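Local coordinates for penicillin-binding protein PbpB (Mycobacterium tuberculosis, PDB 6KGU) that synthesises cross-linked peptidoglycan from lipid intermediates for the mycobacterial cell wall, and is a target of beta-lactam antibiotics such as aztreonam, at residues A[470-475]-A[501-506]; A[509-514]-A[536-541]; A[295-300]-A[325-330]. All coordinates share one frame; numbering follows the deposited sequence.

The three contacts lie one after another along the transpeptidase domain; none nests in or crosses another. Interaction 3 comes first. It closes a 24-residue loop holding strand 302-305 and helix 317-323, and sets the hairpin strand 296-299 against helix 326-336, whose first residue reaches the antibiotic. Interaction 1 closes 25 residues, mostly strand, and joins the neighbouring strands 473-483 and 493-502. Interaction 2 follows at once, closing 21 residues, and lays strand 509-516 against helix 531-544. Interactions 1 and 2 touch: Ala502 pairs with Tyr509 in the sheet, and Met472 packs on Ala538. Interaction 3 stands apart, its centre about 27 Å from that of interaction 1 and 31 Å from that of interaction 2.

Interaction 1 of 3, residues A[470-475]-A[501-506]; sequences YQMAGK and IATADN
The side chains of Gln471 and Asp505 lie roughly perpendicular. Their flat ends are stacked, with the amide and carboxylate planes only 25° apart. Gln471 CB also sits 3.4 Å from Asp505 OD1. The extended glutamine chain carries its amide past the aspartate, and its OE1 accepts from Gln444 beyond the contact. The carboxylate is tied down from its own segment. Thr503 OG1 donates to Asp505 OD1 over 2.8 Å, arriving from above the carboxylate plane. A water donates to the same OD1 and accepts from Gln471 N at 2.8 Å, so it bridges the segments.

Thr503 follows a cis peptide bond. Its OG1 lies between the backbone N and the carbonyl carbon (chi1 61°), which turns CG2 back beside the backbone N. There CG2 meets Tyr470 CB at 4.0 Å. Gln471 is the centre of an inverse gamma turn, and its O accepts from Ala504 N at 2.8 Å. Met472 starts away from the other segment, but its chain bends at chi2 (-53°). That brings SD to 3.7 Å from Ala502 CB.

Ala473 and Ile501 form an antiparallel hydrogen-bonded pair. Ile501 N donates to Ala473 O at 2.7 Å; the return bond from Ala473 N is weak. Ala473 CB touches Ala504 CB at 4.2 Å.

The contact joins the neighbouring antiparallel strands 473-483 and 493-502. Farther along, Lys475 bonds Ser324 and makes a salt bridge to the antibiotic. It is consistent with the lysine of the KTG-type motif of these transpeptidases. Tyr470, Met472 and Ala502 pack on Met542 of helix 531-544. Ile501 packs instead on Ile400 and Ala401 of helix 390-401, so helices flank the strand pair.

Interaction 2 of 3, residues A[509-514]-A[536-541]; sequences YVIGIM and NIAGWL
Leu541 CD1 rests over one face of the Tyr509 ring in a CH-pi contact. The methyl is 4.1 Å from the ring centroid of Tyr509, 23° off the normal, and displaced toward the ring's edge. Its closest ring atom is CG: Leu541 CD1 to Tyr509 CG is 3.8 Å.

Two residues on, Ile511 faces the helix again. Its CG1 branch is extended (chi2 164°) and sends CD1 toward the helix. Ile511 CD1 meets three residues: it is 3.7 Å from Ile537 CG2, 3.8 Å from Ala538 CB and somewhat farther from Leu541 CD1. These three residues lie on one side of the helix, within little more than a turn.

A water-mediated polar link joins Tyr509 to the helix backbone. One water sits 2.8 Å from Tyr509 OH and donates to Leu541 O at 2.9 Å. The hydroxyl also has a weak bond to Glu545.

The strand and helix segments run nearly antiparallel, at 160°, with axes 9.8 Å apart. Strand 509-516 is held in the sheet between 220-227 and 493-502. Helix 531-544 covers this face and continues the packing through Phe534 and Met542. Val510 points away and packs on helix 390-401, so the strand is sandwiched between helices.

Interaction 3 of 3, residues A[295-300]-A[325-330]; sequences GSIQMG and SNVGTL. With AZR (2-({[(1Z)-1-(2-amino-1,3-thiazol-4-yl)-2-oxo-2-{[(2S,3S)-1-oxo-3-(sulfoamino)butan-2-yl]amino}ethylidene]amino}oxy)-2-methylpropanoic acid), chain B.
Val327 and Ile297 run alongside each other in opposite senses, with Val327 CG1 3.8 Å from Ile297 CG2. The other branch, Val327 CG2, reaches the strand backbone and lies 3.7 Å from Ser296 CA. Val327 thus touches both the strand backbone and the Ile297 side chain. A second close spot is Met299 SD, which lies 3.7 Å from Leu330 CB. The methionine chain is fully extended, with CG anti to the backbone N (chi1 179°), and reaches across to the helix. The backbones are farther apart here; the segment axes make an angle of 42°.

Between these points the fit is looser: Ile297 CD1 comes only to 4.3 Å from Leu330 CB. The outer strand face is more open. Ser296 points away from the helix, and Gln298 is exposed, bonded to Thr303 in the hairpin.

The start of the helix is held by polar bonds. Ser325 is the N-cap, and its OG accepts from Gly328 N at 2.8 Å. Ser325 O is gripped twice, by Thr329 N and by Thr329 OG1, which come from opposite faces of its plane. Asp306 bonds both Ser325 OG and Val327 N, so it joins the hairpin's second arm to the helix start.

Asn326 turns the other way, into the pocket. Its ND2 donates to the aztreonam side-chain carbonyl O10. The bond is nearly straight, at 175°, though short enough to be read with caution. Asn326 OD1 accepts from Lys272, which probably helps fix the amide with ND2 toward the drug. Ser324, Ser325 and Asn326 are consistent with the SxN motif of this family.

The chemistry is divided. The strand meets the helix through apolar, non-directional contacts, while directional bonds set the helix start and the asparagine that contributes one hydrogen bond to the bound antibiotic.

Interaction 1 of 3, residues A[470-475]-A[501-506]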
loop_
_atom_site.group_PDB
_atom_site.type_symbol
_atom_site.label_atom_id
_atom_site.label_comp_id
_atom_site.label_asym_id
_atom_site.label_seq_id
_atom_site.Cartn_x
_atom_site.Cartn_y
_atom_site.Cartn_z
ATOM N N TYR A 470 22.069 -0.507 2.552
ATOM C CA TYR A 470 20.995 0.475 2.557
ATOM C C TYR A 470 20.269 0.439 3.895
ATOM O O TYR A 470 20.111 -0.623 4.504
ATOM C CB TYR A 470 19.988 0.210 1.416
ATOM C CG TYR A 470 20.576 0.391 0.030
ATOM C CD1 TYR A 470 20.757 1.658 -0.507
ATOM C CD2 TYR A 470 20.937 -0.707 -0.745
ATOM C CE1 TYR A 470 21.292 1.830 -1.772
ATOM C CE2 TYR A 470 21.464 -0.542 -2.016
ATOM C CZ TYR A 470 21.646 0.728 -2.517
ATOM O OH TYR A 470 22.171 0.903 -3.776
ATOM N N GLN A 471 19.818 1.612 4.341
ATOM C CA GLN A 471 19.010 1.735 5.559
ATOM C C GLN A 471 17.535 1.423 5.262
ATOM O O GLN A 471 16.651 2.274 5.349
ATOM C CB GLN A 471 19.157 3.133 6.155
ATOM C CG GLN A 471 20.556 3.493 6.655
ATOM C CD GLN A 471 20.570 4.748 7.531
ATOM O OE1 GLN A 471 19.563 5.111 8.144
ATOM N NE2 GLN A 471 21.724 5.401 7.604
ATOM N N MET A 472 17.266 0.168 4.908
ATOM C CA MET A 472 15.874 -0.229 4.740
ATOM C C MET A 472 15.171 -0.206 6.094
ATOM O O MET A 472 15.785 -0.423 7.145
ATOM C CB MET A 472 15.762 -1.617 4.113
ATOM C CG MET A 472 16.283 -1.707 2.650
ATOM S SD MET A 472 15.562 -0.473 1.546
ATOM C CE MET A 472 16.585 -0.732 0.093
ATOM N N ALA A 473 13.876 0.099 6.061
ATOM C CA ALA A 473 13.064 0.173 7.272
ATOM C C ALA A 473 11.644 -0.238 6.923
ATOM O O ALA A 473 11.152 0.118 5.852
ATOM C CB ALA A 473 13.069 1.589 7.868
ATOM N N GLY A 474 10.993 -0.965 7.828
ATOM C CA GLY A 474 9.664 -1.473 7.544
ATOM C C GLY A 474 9.018 -2.145 8.743
ATOM O O GLY A 474 9.496 -2.050 9.873
ATOM N N LYS A 475 7.903 -2.826 8.472
ATOM C CA LYS A 475 7.146 -3.513 9.503
ATOM C C LYS A 475 6.387 -4.670 8.868
ATOM O O LYS A 475 5.750 -4.500 7.824
ATOM C CB LYS A 475 6.167 -2.563 10.212
ATOM C CG LYS A 475 5.381 -3.209 11.354
ATOM C CD LYS A 475 6.306 -3.501 12.537
ATOM C CE LYS A 475 5.613 -4.331 13.593
ATOM N NZ LYS A 475 5.573 -5.787 13.253
ATOM N N ILE A 501 10.113 1.453 3.722
ATOM C CA ILE A 501 10.597 2.711 3.164
ATOM C C ILE A 501 12.020 2.484 2.679
ATOM O O ILE A 501 12.842 1.920 3.411
ATOM C CB ILE A 501 10.550 3.838 4.215
ATOM C CG1 ILE A 501 9.096 4.087 4.674
ATOM C CG2 ILE A 501 11.200 5.113 3.696
ATOM C CD1 ILE A 501 8.969 4.928 5.967
ATOM N N ALA A 502 12.294 2.879 1.441
ATOM C CA ALA A 502 13.656 2.890 0.895
ATOM C C ALA A 502 14.095 4.342 0.618
ATOM O O ALA A 502 13.559 4.982 -0.287
ATOM C CB ALA A 502 13.724 2.059 -0.377
ATOM N N THR A 503 15.006 4.900 1.413
ATOM C CA THR A 503 15.536 4.318 2.639
ATOM C C THR A 503 15.238 5.242 3.822
ATOM O O THR A 503 14.701 6.337 3.647
ATOM C CB THR A 503 17.048 4.147 2.574
ATOM O OG1 THR A 503 17.621 5.445 2.409
ATOM C CG2 THR A 503 17.450 3.271 1.401
ATOM N N ALA A 504 15.656 4.821 5.016
ATOM C CA ALA A 504 15.367 5.603 6.217
ATOM C C ALA A 504 16.093 6.941 6.196
ATOM O O ALA A 504 15.534 7.968 6.603
ATOM C CB ALA A 504 15.755 4.818 7.467
ATOM N N ASP A 505 17.343 6.953 5.732
ATOM C CA ASP A 505 18.093 8.196 5.756
ATOM C C ASP A 505 17.785 9.062 4.546
ATOM O O ASP A 505 17.968 10.279 4.611
ATOM C CB ASP A 505 19.582 7.899 5.837
ATOM C CG ASP A 505 20.080 7.107 4.635
ATOM O OD1 ASP A 505 19.518 6.030 4.324
ATOM O OD2 ASP A 505 21.015 7.585 3.978
ATOM N N ASN A 506 17.297 8.467 3.464
ATOM C CA ASN A 506 16.880 9.207 2.272
ATOM C C ASN A 506 15.635 8.552 1.678
ATOM O O ASN A 506 15.719 7.740 0.745
ATOM C CB ASN A 506 18.015 9.270 1.247
ATOM C CG ASN A 506 17.675 10.156 0.068
ATOM O OD1 ASN A 506 16.751 10.959 0.135
ATOM N ND2 ASN A 506 18.406 10.003 -1.015
HETATM O O HOH W 1 20.509 3.949 2.919
#

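Interaction 2 of 3, residues A[509-514]-A[536-541]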
loop_
_atom_site.group_PDB
_atom_site.type_symbol
_atom_site.label_atom_id
_atom_site.label_comp_id
_atom_site.label_asym_id
_atom_site.label_seq_id
_atom_site.Cartn_x
_atom_site.Cartn_y
_atom_site.Cartn_z
ATOM N N TYR A 509 11.136 5.758 -1.858
ATOM C CA TYR A 509 10.084 4.838 -2.254
ATOM C C TYR A 509 9.415 4.264 -1.019
ATOM O O TYR A 509 10.082 3.934 -0.032
ATOM C CB TYR A 509 10.623 3.699 -3.102
ATOM C CG TYR A 509 11.265 4.175 -4.382
ATOM C CD1 TYR A 509 10.493 4.668 -5.427
ATOM C CD2 TYR A 509 12.640 4.138 -4.536
ATOM C CE1 TYR A 509 11.087 5.110 -6.599
ATOM C CE2 TYR A 509 13.243 4.576 -5.712
ATOM C CZ TYR A 509 12.460 5.057 -6.733
ATOM O OH TYR A 509 13.062 5.486 -7.897
ATOM N N VAL A 510 8.096 4.149 -1.083
ATOM C CA VAL A 510 7.316 3.513 -0.035
ATOM C C VAL A 510 6.622 2.320 -0.670
ATOM O O VAL A 510 5.988 2.459 -1.723
ATOM C CB VAL A 510 6.311 4.496 0.590
ATOM C CG1 VAL A 510 5.671 3.900 1.832
ATOM C CG2 VAL A 510 7.003 5.824 0.906
ATOM N N ILE A 511 6.770 1.148 -0.059
ATOM C CA ILE A 511 6.304 -0.099 -0.646
ATOM C C ILE A 511 5.368 -0.787 0.335
ATOM O O ILE A 511 5.760 -1.051 1.474
ATOM C CB ILE A 511 7.478 -1.021 -1.007
ATOM C CG1 ILE A 511 8.390 -0.337 -2.033
ATOM C CG2 ILE A 511 6.919 -2.370 -1.539
ATOM C CD1 ILE A 511 9.748 -0.975 -2.180
ATOM N N GLY A 512 4.150 -1.098 -0.112
ATOM C CA GLY A 512 3.199 -1.871 0.686
ATOM C C GLY A 512 2.791 -3.140 -0.038
ATOM O O GLY A 512 2.538 -3.119 -1.245
ATOM N N ILE A 513 2.718 -4.240 0.705
ATOM C CA ILE A 513 2.473 -5.573 0.143
ATOM C C ILE A 513 1.446 -6.281 1.021
ATOM O O ILE A 513 1.476 -6.152 2.248
ATOM C CB ILE A 513 3.771 -6.418 0.083
ATOM C CG1 ILE A 513 4.803 -5.805 -0.866
ATOM C CG2 ILE A 513 3.496 -7.890 -0.340
ATOM C CD1 ILE A 513 6.213 -6.263 -0.538
ATOM N N MET A 514 0.553 -7.054 0.407
ATOM C CA MET A 514 -0.319 -7.932 1.168
ATOM C C MET A 514 -0.451 -9.264 0.443
ATOM O O MET A 514 -0.543 -9.315 -0.782
ATOM C CB MET A 514 -1.705 -7.306 1.411
ATOM C CG MET A 514 -2.595 -8.177 2.292
ATOM S SD MET A 514 -3.507 -9.449 1.368
ATOM C CE MET A 514 -4.857 -8.452 0.740
ATOM N N ASN A 536 13.213 -7.857 -2.764
ATOM C CA ASN A 536 13.402 -7.866 -4.211
ATOM C C ASN A 536 13.078 -6.510 -4.825
ATOM O O ASN A 536 13.853 -5.966 -5.614
ATOM C CB ASN A 536 12.514 -8.941 -4.844
ATOM C CG ASN A 536 12.926 -10.339 -4.454
ATOM O OD1 ASN A 536 14.022 -10.547 -3.944
ATOM N ND2 ASN A 536 12.051 -11.313 -4.707
ATOM N N ILE A 537 11.911 -5.958 -4.490
ATOM C CA ILE A 537 11.475 -4.711 -5.120
ATOM C C ILE A 537 12.346 -3.543 -4.675
ATOM O O ILE A 537 12.821 -2.754 -5.495
ATOM C CB ILE A 537 9.990 -4.438 -4.824
ATOM C CG1 ILE A 537 9.107 -5.482 -5.522
ATOM C CG2 ILE A 537 9.600 -3.000 -5.247
ATOM C CD1 ILE A 537 7.699 -5.529 -4.996
ATOM N N ALA A 538 12.537 -3.393 -3.366
ATOM C CA ALA A 538 13.287 -2.242 -2.877
ATOM C C ALA A 538 14.739 -2.305 -3.339
ATOM O O ALA A 538 15.330 -1.275 -3.675
ATOM C CB ALA A 538 13.209 -2.162 -1.350
ATOM N N GLY A 539 15.320 -3.506 -3.360
ATOM C CA GLY A 539 16.687 -3.650 -3.836
ATOM C C GLY A 539 16.823 -3.304 -5.304
ATOM O O GLY A 539 17.787 -2.656 -5.714
ATOM N N TRP A 540 15.854 -3.724 -6.113
ATOM C CA TRP A 540 15.882 -3.408 -7.536
ATOM C C TRP A 540 15.695 -1.912 -7.777
ATOM O O TRP A 540 16.302 -1.341 -8.695
ATOM C CB TRP A 540 14.806 -4.217 -8.268
ATOM C CG TRP A 540 14.718 -3.930 -9.736
ATOM C CD1 TRP A 540 15.529 -4.426 -10.727
ATOM C CD2 TRP A 540 13.746 -3.111 -10.392
ATOM N NE1 TRP A 540 15.123 -3.953 -11.948
ATOM C CE2 TRP A 540 14.037 -3.138 -11.771
ATOM C CE3 TRP A 540 12.664 -2.341 -9.945
ATOM C CZ2 TRP A 540 13.290 -2.432 -12.700
ATOM C CZ3 TRP A 540 11.915 -1.645 -10.879
ATOM C CH2 TRP A 540 12.233 -1.692 -12.234
ATOM N N LEU A 541 14.853 -1.257 -6.972
ATOM C CA LEU A 541 14.690 0.183 -7.127
ATOM C C LEU A 541 15.979 0.921 -6.793
ATOM O O LEU A 541 16.280 1.949 -7.412
ATOM C CB LEU A 541 13.542 0.693 -6.245
ATOM C CG LEU A 541 12.112 0.295 -6.657
ATOM C CD1 LEU A 541 11.098 0.599 -5.554
ATOM C CD2 LEU A 541 11.717 1.003 -7.951
HETATM O O HOH W 2 14.282 3.230 -9.097
#

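Interaction 3 of 3, residues A[295-300]-A[325-330]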
loop_
_atom_site.group_PDB
_atom_site.type_symbol
_atom_site.label_atom_id
_atom_site.label_comp_id
_atom_site.label_asym_id
_atom_site.label_seq_id
_atom_site.Cartn_x
_atom_site.Cartn_y
_atom_site.Cartn_z
ATOM N N GLY A 295 4.732 -11.551 29.176
ATOM C CA GLY A 295 4.238 -12.358 28.071
ATOM C C GLY A 295 2.779 -12.127 27.762
ATOM O O GLY A 295 2.329 -12.436 26.653
ATOM N N SER A 296 2.023 -11.602 28.718
ATOM C CA SER A 296 0.616 -11.341 28.482
ATOM C C SER A 296 0.163 -10.316 29.494
ATOM O O SER A 296 0.786 -10.147 30.541
ATOM C CB SER A 296 -0.229 -12.621 28.584
ATOM O OG SER A 296 0.065 -13.320 29.774
ATOM N N ILE A 297 -0.931 -9.627 29.172
ATOM C CA ILE A 297 -1.559 -8.715 30.114
ATOM C C ILE A 297 -3.070 -8.771 29.943
ATOM O O ILE A 297 -3.595 -9.168 28.900
ATOM C CB ILE A 297 -1.088 -7.250 29.955
ATOM C CG1 ILE A 297 -1.390 -6.719 28.550
ATOM C CG2 ILE A 297 0.384 -7.096 30.311
ATOM C CD1 ILE A 297 -1.205 -5.220 28.455
ATOM N N GLN A 298 -3.756 -8.337 30.995
ATOM C CA GLN A 298 -5.195 -8.113 30.989
ATOM C C GLN A 298 -5.443 -6.630 30.753
ATOM O O GLN A 298 -5.016 -5.790 31.551
ATOM C CB GLN A 298 -5.820 -8.547 32.313
ATOM C CG GLN A 298 -5.525 -9.988 32.695
ATOM C CD GLN A 298 -6.181 -10.972 31.753
ATOM O OE1 GLN A 298 -5.640 -12.050 31.486
ATOM N NE2 GLN A 298 -7.359 -10.610 31.235
ATOM N N MET A 299 -6.121 -6.307 29.662
ATOM C CA MET A 299 -6.377 -4.917 29.334
ATOM C C MET A 299 -7.778 -4.811 28.758
ATOM O O MET A 299 -8.173 -5.646 27.945
ATOM C CB MET A 299 -5.328 -4.388 28.338
ATOM C CG MET A 299 -5.528 -2.957 27.929
ATOM S SD MET A 299 -4.188 -2.311 26.915
ATOM C CE MET A 299 -4.855 -0.704 26.491
ATOM N N GLY A 300 -8.524 -3.793 29.183
ATOM C CA GLY A 300 -9.855 -3.590 28.632
ATOM C C GLY A 300 -10.760 -4.799 28.751
ATOM O O GLY A 300 -11.628 -5.001 27.901
ATOM N N SER A 325 6.087 -7.058 19.700
ATOM C CA SER A 325 5.418 -7.408 20.952
ATOM C C SER A 325 4.082 -6.675 21.015
ATOM O O SER A 325 4.051 -5.439 21.051
ATOM C CB SER A 325 6.295 -7.055 22.152
ATOM O OG SER A 325 5.562 -7.187 23.367
ATOM N N ASN A 326 2.976 -7.434 20.951
ATOM C CA ASN A 326 1.653 -6.853 21.174
ATOM C C ASN A 326 1.544 -6.269 22.577
ATOM O O ASN A 326 0.982 -5.184 22.765
ATOM C CB ASN A 326 0.543 -7.902 20.985
ATOM C CG ASN A 326 0.366 -8.354 19.535
ATOM O OD1 ASN A 326 0.889 -7.757 18.598
ATOM N ND2 ASN A 326 -0.399 -9.424 19.359
ATOM N N VAL A 327 2.048 -6.998 23.575
ATOM C CA VAL A 327 1.993 -6.521 24.956
ATOM C C VAL A 327 2.773 -5.218 25.103
ATOM O O VAL A 327 2.290 -4.249 25.703
ATOM C CB VAL A 327 2.516 -7.604 25.912
ATOM C CG1 VAL A 327 2.679 -7.036 27.328
ATOM C CG2 VAL A 327 1.564 -8.828 25.910
ATOM N N GLY A 328 3.993 -5.174 24.565
ATOM C CA GLY A 328 4.758 -3.938 24.621
ATOM C C GLY A 328 4.048 -2.804 23.908
ATOM O O GLY A 328 4.065 -1.655 24.368
ATOM N N THR A 329 3.393 -3.111 22.786
ATOM C CA THR A 329 2.677 -2.069 22.053
ATOM C C THR A 329 1.547 -1.492 22.897
ATOM O O THR A 329 1.357 -0.272 22.949
ATOM C CB THR A 329 2.154 -2.635 20.735
ATOM O OG1 THR A 329 3.273 -2.989 19.903
ATOM C CG2 THR A 329 1.291 -1.589 19.992
ATOM N N LEU A 330 0.814 -2.353 23.600
ATOM C CA LEU A 330 -0.325 -1.876 24.382
ATOM C C LEU A 330 0.125 -1.143 25.638
ATOM O O LEU A 330 -0.518 -0.174 26.048
ATOM C CB LEU A 330 -1.251 -3.037 24.732
ATOM C CG LEU A 330 -2.017 -3.573 23.518
ATOM C CD1 LEU A 330 -2.804 -4.817 23.891
ATOM C CD2 LEU A 330 -2.932 -2.512 22.958
HETATM C C7 AZR B . 2.872 -11.527 15.806
HETATM S S8 AZR B . -4.998 -8.671 14.478
HETATM O O9 AZR B . 0.839 -8.628 13.049
HETATM O O10 AZR B . -0.843 -10.420 17.070
HETATM O O11 AZR B . -1.001 -13.224 15.647
HETATM N N12 AZR B . 3.527 -9.601 14.395
HETATM N N13 AZR B . -0.047 -10.453 14.934
HETATM N N14 AZR B . -2.238 -12.641 15.240
HETATM N N15 AZR B . -4.445 -11.191 14.275
HETATM N N16 AZR B . -6.478 -10.568 13.270
HETATM S S17 AZR B . 4.518 -9.932 13.190
HETATM C C18 AZR B . 2.432 -10.517 14.763
HETATM C C19 AZR B . 1.188 -9.713 15.177
HETATM C C20 AZR B . 1.138 -8.503 14.210
HETATM C C21 AZR B . -0.981 -10.684 15.876
HETATM C C22 AZR B . -2.200 -11.368 15.364
HETATM C C23 AZR B . -0.965 -14.624 15.479
HETATM C C24 AZR B . -3.390 -10.584 14.945
HETATM C C25 AZR B . -3.514 -9.246 15.147
HETATM C C26 AZR B . -5.360 -10.300 13.959
HETATM C C27 AZR B . -0.932 -14.871 13.982
HETATM C C28 AZR B . 0.262 -15.204 16.160
HETATM C C29 AZR B . -2.232 -15.207 16.102
HETATM O O30 AZR B . -2.914 -14.614 16.909
HETATM O O31 AZR B . -2.473 -16.420 15.712
HETATM O O32 AZR B . 5.372 -10.988 13.594
HETATM O O33 AZR B . 5.450 -8.691 13.049
HETATM O O34 AZR B . 3.752 -10.012 12.001
#